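Local coordinates for protein TarM (PDB 4X7R) that belongs to the GT-B class of glycosyltransferases and carries a group 1 glycosyltransferase domain, with uridine-5'-diphosphate bound in the crystal, at residues K345-V350 against L456-V461; K3-V8 against K213-S218. The protein carries 1 engineered substitution. All blocks are in the same frame, centred on the assembly; numbering follows the deposited sequence.

Contact 1: K345-V350 against L456-V461; sequences KKDNAV and LVNNDV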
ATOM      1  N   LYS A 345      23.022 -25.428  -7.105  1.00 92.90           N
ATOM      2  CA  LYS A 345      24.332 -26.057  -7.349  1.00 94.96           C
ATOM      3  C   LYS A 345      24.524 -27.402  -6.617  1.00 99.43           C
ATOM      4  O   LYS A 345      25.378 -28.186  -7.029  1.00102.38           O
ATOM      5  CB  LYS A 345      25.513 -25.091  -7.129  1.00 97.07           C
ATOM      6  CG  LYS A 345      25.688 -24.073  -8.265  1.00106.47           C
ATOM      7  CD  LYS A 345      27.090 -23.463  -8.315  1.00117.37           C
ATOM      8  CE  LYS A 345      28.003 -24.185  -9.292  1.00127.10           C
ATOM      9  NZ  LYS A 345      29.414 -23.722  -9.192  1.00130.60           N
ATOM     10  N   LYS A 346      23.721 -27.681  -5.561  1.00 93.19           N
ATOM     11  CA  LYS A 346      23.749 -28.961  -4.833  1.00 93.27           C
ATOM     12  C   LYS A 346      22.563 -29.872  -5.211  1.00 97.15           C
ATOM     13  O   LYS A 346      22.632 -31.085  -4.996  1.00 97.70           O
ATOM     14  CB  LYS A 346      23.820 -28.757  -3.309  1.00 93.27           C
ATOM     15  CG  LYS A 346      25.244 -28.634  -2.778  1.00107.73           C
ATOM     16  CD  LYS A 346      25.331 -28.820  -1.260  1.00114.75           C
ATOM     17  CE  LYS A 346      25.566 -30.260  -0.856  1.00127.80           C
ATOM     18  NZ  LYS A 346      25.675 -30.414   0.619  1.00135.89           N
ATOM     19  N   ASP A 347      21.481 -29.280  -5.766  1.00 92.53           N
ATOM     20  CA  ASP A 347      20.256 -29.973  -6.187  1.00 92.12           C
ATOM     21  C   ASP A 347      19.579 -29.129  -7.274  1.00 95.58           C
ATOM     22  O   ASP A 347      18.967 -28.098  -6.973  1.00 92.83           O
ATOM     23  CB  ASP A 347      19.316 -30.204  -4.979  1.00 91.13           C
ATOM     24  CG  ASP A 347      18.145 -31.149  -5.193  1.00 95.88           C
ATOM     25  OD1 ASP A 347      17.581 -31.161  -6.311  1.00 95.61           O
ATOM     26  OD2 ASP A 347      17.739 -31.819  -4.215  1.00100.11           O
ATOM     27  N   ASN A 348      19.701 -29.571  -8.538  1.00 93.89           N
ATOM     28  CA  ASN A 348      19.167 -28.874  -9.711  1.00 94.10           C
ATOM     29  C   ASN A 348      17.648 -29.026  -9.912  1.00 95.98           C
ATOM     30  O   ASN A 348      17.095 -28.385 -10.809  1.00 95.35           O
ATOM     31  CB  ASN A 348      19.922 -29.299 -10.988  1.00101.13           C
ATOM     32  CG  ASN A 348      21.430 -29.249 -10.890  1.00128.74           C
ATOM     33  OD1 ASN A 348      22.075 -28.236 -11.176  1.00121.99           O
ATOM     34  ND2 ASN A 348      22.032 -30.367 -10.503  1.00122.37           N
ATOM     35  N   ALA A 349      16.978 -29.869  -9.094  1.00 91.83           N
ATOM     36  CA  ALA A 349      15.538 -30.141  -9.183  1.00 91.07           C
ATOM     37  C   ALA A 349      14.666 -29.104  -8.475  1.00 93.15           C
ATOM     38  O   ALA A 349      13.496 -28.946  -8.831  1.00 92.49           O
ATOM     39  CB  ALA A 349      15.234 -31.533  -8.649  1.00 92.53           C
ATOM     40  N   VAL A 350      15.229 -28.411  -7.471  1.00 88.40           N
ATOM     41  CA  VAL A 350      14.520 -27.409  -6.677  1.00 85.63           C
ATOM     42  C   VAL A 350      14.170 -26.120  -7.451  1.00 88.55           C
ATOM     43  O   VAL A 350      15.043 -25.490  -8.051  1.00 89.40           O
ATOM     44  CB  VAL A 350      15.163 -27.186  -5.277  1.00 88.26           C
ATOM     45  CG1 VAL A 350      16.640 -26.854  -5.387  1.00 89.11           C
ATOM     46  CG2 VAL A 350      14.419 -26.133  -4.448  1.00 85.22           C
ATOM     47  N   LEU A 456      15.143 -29.506   4.195  1.00 69.78           N
ATOM     48  CA  LEU A 456      13.689 -29.421   4.127  1.00 68.49           C
ATOM     49  C   LEU A 456      13.062 -29.888   2.796  1.00 73.84           C
ATOM     50  O   LEU A 456      12.131 -30.697   2.847  1.00 72.95           O
ATOM     51  CB  LEU A 456      13.217 -28.025   4.574  1.00 66.09           C
ATOM     52  CG  LEU A 456      12.065 -27.911   5.595  1.00 68.21           C
ATOM     53  CD1 LEU A 456      12.149 -28.939   6.693  1.00 67.40           C
ATOM     54  CD2 LEU A 456      12.029 -26.523   6.221  1.00 67.77           C
ATOM     55  N   VAL A 457      13.585 -29.434   1.618  1.00 72.08           N
ATOM     56  CA  VAL A 457      13.065 -29.848   0.294  1.00 73.73           C
ATOM     57  C   VAL A 457      13.236 -31.341   0.022  1.00 80.24           C
ATOM     58  O   VAL A 457      12.470 -31.898  -0.767  1.00 81.81           O
ATOM     59  CB  VAL A 457      13.561 -29.037  -0.941  1.00 78.22           C
ATOM     60  CG1 VAL A 457      12.963 -27.648  -1.003  1.00 76.25           C
ATOM     61  CG2 VAL A 457      15.083 -29.013  -1.062  1.00 79.05           C
ATOM     62  N   ASN A 458      14.270 -31.966   0.622  1.00 77.10           N
ATOM     63  CA  ASN A 458      14.619 -33.379   0.435  1.00 78.82           C
ATOM     64  C   ASN A 458      14.141 -34.313   1.557  1.00 83.47           C
ATOM     65  O   ASN A 458      14.572 -35.463   1.619  1.00 85.27           O
ATOM     66  CB  ASN A 458      16.122 -33.522   0.197  1.00 78.25           C
ATOM     67  CG  ASN A 458      16.548 -33.021  -1.156  1.00100.24           C
ATOM     68  OD1 ASN A 458      16.327 -33.666  -2.183  1.00 92.63           O
ATOM     69  ND2 ASN A 458      17.163 -31.857  -1.189  1.00 93.65           N
ATOM     70  N   ASN A 459      13.233 -33.832   2.419  1.00 78.50           N
ATOM     71  CA  ASN A 459      12.673 -34.618   3.519  1.00 77.85           C
ATOM     72  C   ASN A 459      11.170 -34.323   3.623  1.00 82.49           C
ATOM     73  O   ASN A 459      10.770 -33.304   4.198  1.00 80.91           O
ATOM     74  CB  ASN A 459      13.422 -34.328   4.824  1.00 74.63           C
ATOM     75  CG  ASN A 459      13.203 -35.331   5.918  1.00 86.58           C
ATOM     76  OD1 ASN A 459      12.095 -35.825   6.138  1.00 79.67           O
ATOM     77  ND2 ASN A 459      14.248 -35.602   6.678  1.00 78.25           N
ATOM     78  N   ASP A 460      10.351 -35.201   3.010  1.00 80.53           N
ATOM     79  CA  ASP A 460       8.891 -35.090   2.939  1.00 79.62           C
ATOM     80  C   ASP A 460       8.213 -35.107   4.308  1.00 80.37           C
ATOM     81  O   ASP A 460       7.354 -34.260   4.559  1.00 78.07           O
ATOM     82  CB  ASP A 460       8.295 -36.159   2.006  1.00 84.05           C
ATOM     83  CG  ASP A 460       8.862 -36.144   0.598  1.00 98.50           C
ATOM     84  OD1 ASP A 460       8.516 -35.221  -0.172  1.00 98.90           O
ATOM     85  OD2 ASP A 460       9.645 -37.063   0.263  1.00107.69           O
ATOM     86  N   VAL A 461       8.618 -36.043   5.192  1.00 77.28           N
ATOM     87  CA  VAL A 461       8.072 -36.187   6.548  1.00 75.99           C
ATOM     88  C   VAL A 461       8.369 -34.973   7.439  1.00 77.14           C
ATOM     89  O   VAL A 461       7.471 -34.518   8.145  1.00 75.53           O
ATOM     90  CB  VAL A 461       8.355 -37.571   7.224  1.00 81.27           C
ATOM     91  CG1 VAL A 461       9.845 -37.864   7.344  1.00 81.79           C
ATOM     92  CG2 VAL A 461       7.672 -37.694   8.584  1.00 79.90           C
TER
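D347 and N458 carry the polar part of this contact, reaching toward each other from opposite directions with their carboxylate and amide planes 31° apart. The amide nitrogen ND2 of N458 donates to OD2 of D347 over 3.1 Å, a moderately bent bond with an N-H...O angle of 146°. The acceptor lies almost in the plane of the amide, whereas the donor reaches the carboxylate on its anti side and somewhat out of its plane. On D347, CG lies anti to the backbone N (chi1 -168°), which carries the carboxylate across toward N458 and lets the other oxygen, OD1, accept from the backbone N of A349 at 3.1 Å. That second bond closes an Asx turn, and with both oxygens engaged the rotation of the carboxylate is largely fixed.

One pairing looks unfavourable: OD2 of D347 and OD1 of N458, both acceptors, stand 3.1 Å apart. NZ of K319 probably eases it, forming a salt bridge with OD2 of D347 and a hydrogen bond with OD1 of N458. The donor ND2 of N458 bonds in addition to the carbonyl oxygen of L454, one helical turn back.

The apolar part is small. CG2 of V350 touches CG1 of V457 at 4.0 Å, the two valines crossing at about a right angle, and both are buried. K319 also lies against both valines, while L395 of strand 395-398 packs against V457.

Two helix exits thus face one another, the turn that leads helix 333-346 into strand 351-355 and the end of helix 446-457, beside the N-terminal ends of strands 351-355, 320-324 and 395-398, inside the parallel sheet of a Rossmann-like domain of the GT-B fold.

Contact 2: K3-V8 against K213-S218; sequences KIFMMV and KLIKDS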
ATOM      1  N   LYS A   3     -17.425   3.641  16.189  1.00 46.54           N
ATOM      2  CA  LYS A   3     -17.120   3.660  14.765  1.00 45.75           C
ATOM      3  C   LYS A   3     -15.651   3.995  14.606  1.00 46.27           C
ATOM      4  O   LYS A   3     -15.129   4.879  15.287  1.00 44.30           O
ATOM      5  CB  LYS A   3     -18.016   4.620  13.948  1.00 49.12           C
ATOM      6  CG  LYS A   3     -17.785   4.433  12.440  1.00 65.28           C
ATOM      7  CD  LYS A   3     -18.796   5.126  11.537  1.00 77.58           C
ATOM      8  CE  LYS A   3     -18.363   4.952  10.094  1.00 81.79           C
ATOM      9  NZ  LYS A   3     -19.214   5.706   9.137  1.00 82.96           N
ATOM     10  N   ILE A   4     -14.992   3.260  13.710  1.00 40.82           N
ATOM     11  CA  ILE A   4     -13.563   3.352  13.450  1.00 38.09           C
ATOM     12  C   ILE A   4     -13.251   3.863  12.035  1.00 39.78           C
ATOM     13  O   ILE A   4     -13.887   3.448  11.059  1.00 38.31           O
ATOM     14  CB  ILE A   4     -12.911   1.982  13.791  1.00 39.50           C
ATOM     15  CG1 ILE A   4     -13.125   1.628  15.288  1.00 39.09           C
ATOM     16  CG2 ILE A   4     -11.436   1.955  13.437  1.00 38.41           C
ATOM     17  CD1 ILE A   4     -12.718   0.195  15.663  1.00 41.31           C
ATOM     18  N   PHE A   5     -12.246   4.755  11.948  1.00 36.50           N
ATOM     19  CA  PHE A   5     -11.745   5.357  10.708  1.00 35.56           C
ATOM     20  C   PHE A   5     -10.260   5.116  10.675  1.00 37.06           C
ATOM     21  O   PHE A   5      -9.529   5.552  11.559  1.00 36.87           O
ATOM     22  CB  PHE A   5     -12.073   6.866  10.641  1.00 37.04           C
ATOM     23  CG  PHE A   5     -13.552   7.161  10.759  1.00 37.64           C
ATOM     24  CD1 PHE A   5     -14.158   7.266  12.008  1.00 39.89           C
ATOM     25  CD2 PHE A   5     -14.330   7.370   9.622  1.00 38.46           C
ATOM     26  CE1 PHE A   5     -15.530   7.542  12.117  1.00 41.58           C
ATOM     27  CE2 PHE A   5     -15.701   7.636   9.727  1.00 41.67           C
ATOM     28  CZ  PHE A   5     -16.290   7.723  10.976  1.00 40.83           C
ATOM     29  N   MET A   6      -9.831   4.351   9.688  1.00 33.35           N
ATOM     30  CA  MET A   6      -8.465   3.876   9.537  1.00 31.55           C
ATOM     31  C   MET A   6      -7.825   4.538   8.360  1.00 37.84           C
ATOM     32  O   MET A   6      -8.258   4.351   7.237  1.00 38.78           O
ATOM     33  CB  MET A   6      -8.439   2.341   9.448  1.00 32.87           C
ATOM     34  CG  MET A   6      -9.217   1.693  10.555  1.00 36.14           C
ATOM     35  SD  MET A   6      -9.210  -0.117  10.634  1.00 39.06           S
ATOM     36  CE  MET A   6      -9.461  -0.585   8.943  1.00 34.85           C
ATOM     37  N   MET A   7      -6.809   5.334   8.633  1.00 36.66           N
ATOM     38  CA  MET A   7      -6.166   6.216   7.684  1.00 38.24           C
ATOM     39  C   MET A   7      -4.908   5.738   7.053  1.00 37.60           C
ATOM     40  O   MET A   7      -3.995   5.226   7.718  1.00 36.48           O
ATOM     41  CB  MET A   7      -5.967   7.581   8.324  1.00 42.54           C
ATOM     42  CG  MET A   7      -7.279   8.243   8.686  1.00 50.80           C
ATOM     43  SD  MET A   7      -7.021   9.373  10.064  1.00 59.64           S
ATOM     44  CE  MET A   7      -5.643  10.253   9.472  1.00 55.84           C
ATOM     45  N   VAL A   8      -4.879   5.883   5.746  1.00 31.25           N
ATOM     46  CA  VAL A   8      -3.743   5.524   4.889  1.00 30.39           C
ATOM     47  C   VAL A   8      -3.721   6.488   3.686  1.00 36.24           C
ATOM     48  O   VAL A   8      -4.743   7.111   3.364  1.00 34.32           O
ATOM     49  CB  VAL A   8      -3.832   4.018   4.487  1.00 33.49           C
ATOM     50  CG1 VAL A   8      -4.988   3.720   3.513  1.00 33.48           C
ATOM     51  CG2 VAL A   8      -2.515   3.494   3.948  1.00 32.38           C
ATOM     52  N   LYS A 213     -14.869  17.260   9.488  1.00 42.57           N
ATOM     53  CA  LYS A 213     -16.183  17.199   8.824  1.00 43.82           C
ATOM     54  C   LYS A 213     -16.705  15.735   8.793  1.00 48.04           C
ATOM     55  O   LYS A 213     -17.857  15.467   9.130  1.00 46.72           O
ATOM     56  CB  LYS A 213     -16.069  17.778   7.386  1.00 46.80           C
ATOM     57  CG  LYS A 213     -17.050  18.890   7.061  1.00 64.88           C
ATOM     58  CD  LYS A 213     -16.977  20.096   7.997  1.00 74.30           C
ATOM     59  CE  LYS A 213     -18.236  20.941   7.886  1.00 83.42           C
ATOM     60  NZ  LYS A 213     -19.448  20.288   8.479  1.00 84.97           N
ATOM     61  N   LEU A 214     -15.829  14.790   8.447  1.00 44.55           N
ATOM     62  CA  LEU A 214     -16.174  13.373   8.386  1.00 43.26           C
ATOM     63  C   LEU A 214     -16.444  12.728   9.737  1.00 45.48           C
ATOM     64  O   LEU A 214     -17.386  11.966   9.854  1.00 44.68           O
ATOM     65  CB  LEU A 214     -15.050  12.605   7.669  1.00 41.79           C
ATOM     66  CG  LEU A 214     -15.305  11.122   7.368  1.00 45.06           C
ATOM     67  CD1 LEU A 214     -16.333  10.971   6.222  1.00 45.25           C
ATOM     68  CD2 LEU A 214     -14.001  10.410   7.055  1.00 37.71           C
ATOM     69  N   ILE A 215     -15.589  12.978  10.728  1.00 41.94           N
ATOM     70  CA  ILE A 215     -15.636  12.279  12.012  1.00 41.41           C
ATOM     71  C   ILE A 215     -16.174  13.157  13.134  1.00 46.85           C
ATOM     72  O   ILE A 215     -15.543  14.148  13.496  1.00 46.81           O
ATOM     73  CB  ILE A 215     -14.208  11.675  12.314  1.00 41.96           C
ATOM     74  CG1 ILE A 215     -13.681  10.822  11.126  1.00 40.36           C
ATOM     75  CG2 ILE A 215     -14.159  10.906  13.639  1.00 40.73           C
ATOM     76  CD1 ILE A 215     -12.130  10.577  11.107  1.00 39.31           C
ATOM     77  N   LYS A 216     -17.323  12.777  13.702  1.00 45.18           N
ATOM     78  CA  LYS A 216     -17.915  13.534  14.804  1.00 47.55           C
ATOM     79  C   LYS A 216     -17.077  13.461  16.090  1.00 52.71           C
ATOM     80  O   LYS A 216     -16.460  12.422  16.400  1.00 51.20           O
ATOM     81  CB  LYS A 216     -19.423  13.214  15.024  1.00 51.88           C
ATOM     82  CG  LYS A 216     -19.746  11.976  15.836  1.00 66.96           C
ATOM     83  CD  LYS A 216     -21.265  11.914  16.021  1.00 84.87           C
ATOM     84  CE  LYS A 216     -21.846  10.658  15.478  1.00100.66           C
ATOM     85  NZ  LYS A 216     -23.337  10.752  15.382  1.00111.27           N
ATOM     86  N   ASP A 217     -17.024  14.596  16.810  1.00 50.28           N
ATOM     87  CA  ASP A 217     -16.265  14.707  18.048  1.00 49.83           C
ATOM     88  C   ASP A 217     -16.930  14.016  19.246  1.00 55.14           C
ATOM     89  O   ASP A 217     -17.345  14.657  20.222  1.00 55.00           O
ATOM     90  CB  ASP A 217     -15.818  16.151  18.334  1.00 50.59           C
ATOM     91  CG  ASP A 217     -14.661  16.188  19.304  1.00 52.17           C
ATOM     92  OD1 ASP A 217     -14.100  15.102  19.608  1.00 50.50           O
ATOM     93  OD2 ASP A 217     -14.293  17.293  19.745  1.00 56.62           O
ATOM     94  N   SER A 218     -16.957  12.680  19.174  1.00 52.32           N
ATOM     95  CA  SER A 218     -17.530  11.780  20.172  1.00 52.31           C
ATOM     96  C   SER A 218     -16.486  10.757  20.594  1.00 55.05           C
ATOM     97  O   SER A 218     -15.712  10.295  19.756  1.00 54.27           O
ATOM     98  CB  SER A 218     -18.744  11.071  19.572  1.00 54.98           C
ATOM     99  OG  SER A 218     -19.079   9.878  20.257  1.00 65.16           O
TER
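I215 lies over one face of the F5 ring, and the close packing of this contact is concentrated there. Its CG1 sits 3.6 Å from the ring centroid and just 9° off the normal, a CH-pi contact over the middle of that face. The other branches spread the fit outward: CD1 reaches back to CB of F5 at 3.7 Å, while CG2 lies above and just outside the CD1-CE1 side of the ring, 3.9 Å from CE1. With CG1 of I215 beside its backbone N (chi1 -52°) it comes over the ring centre, and chi2 (161°) takes CD1 back toward the root of F5, the two side chains running past each other in opposite directions.

The example illustrates how a Rossmann-like domain packs a helix end onto its sheet. Strand 3-7 lies inside a parallel sheet, between strands 36-40 and 221-225, and helix 203-214 leads through the turn after it into strand 221-225. F5 therefore projects from the sheet onto the place where that helix ends, and I215 also packs on S221 and M223 of the strand that follows.

L214 makes the looser part of the contact. Its CD2 comes to 4.0 Å from CD2 of F5 and approaches the ring obliquely; V39 of strand 36-40 touches both side chains. L214 is partly exposed, unlike the buried F5 and I215.

Beyond I215 the chain turns outward and polar bonds replace apolar packing. The exposed K216 accepts at its carbonyl oxygen from OG of S221, and D217, at the centre of an inverse gamma turn, receives backbone N-H groups of K240, N241 and A242 on its carboxylate.

Overall arrangement
The two contacts belong to different parallel sheets and share no helix or strand. Contact 2 comes first along the chain: it lies in the seven-stranded sheet, where strand 3-7 meets the end of helix 203-214. Contact 1 follows wholly later, at the ends of helices 333-346 and 446-457 beside the six-stranded sheet. Their centres are 51 Å apart and their nearest atoms about 33 Å, on opposite sides of the chain's centre, so neither touches the other. Two separate Rossmann-like domains are what the GT-B fold leads one to expect. Each contact thus joins parts of a single domain; between the two segments of contact 2 the chain builds the ten-stranded antiparallel sheet.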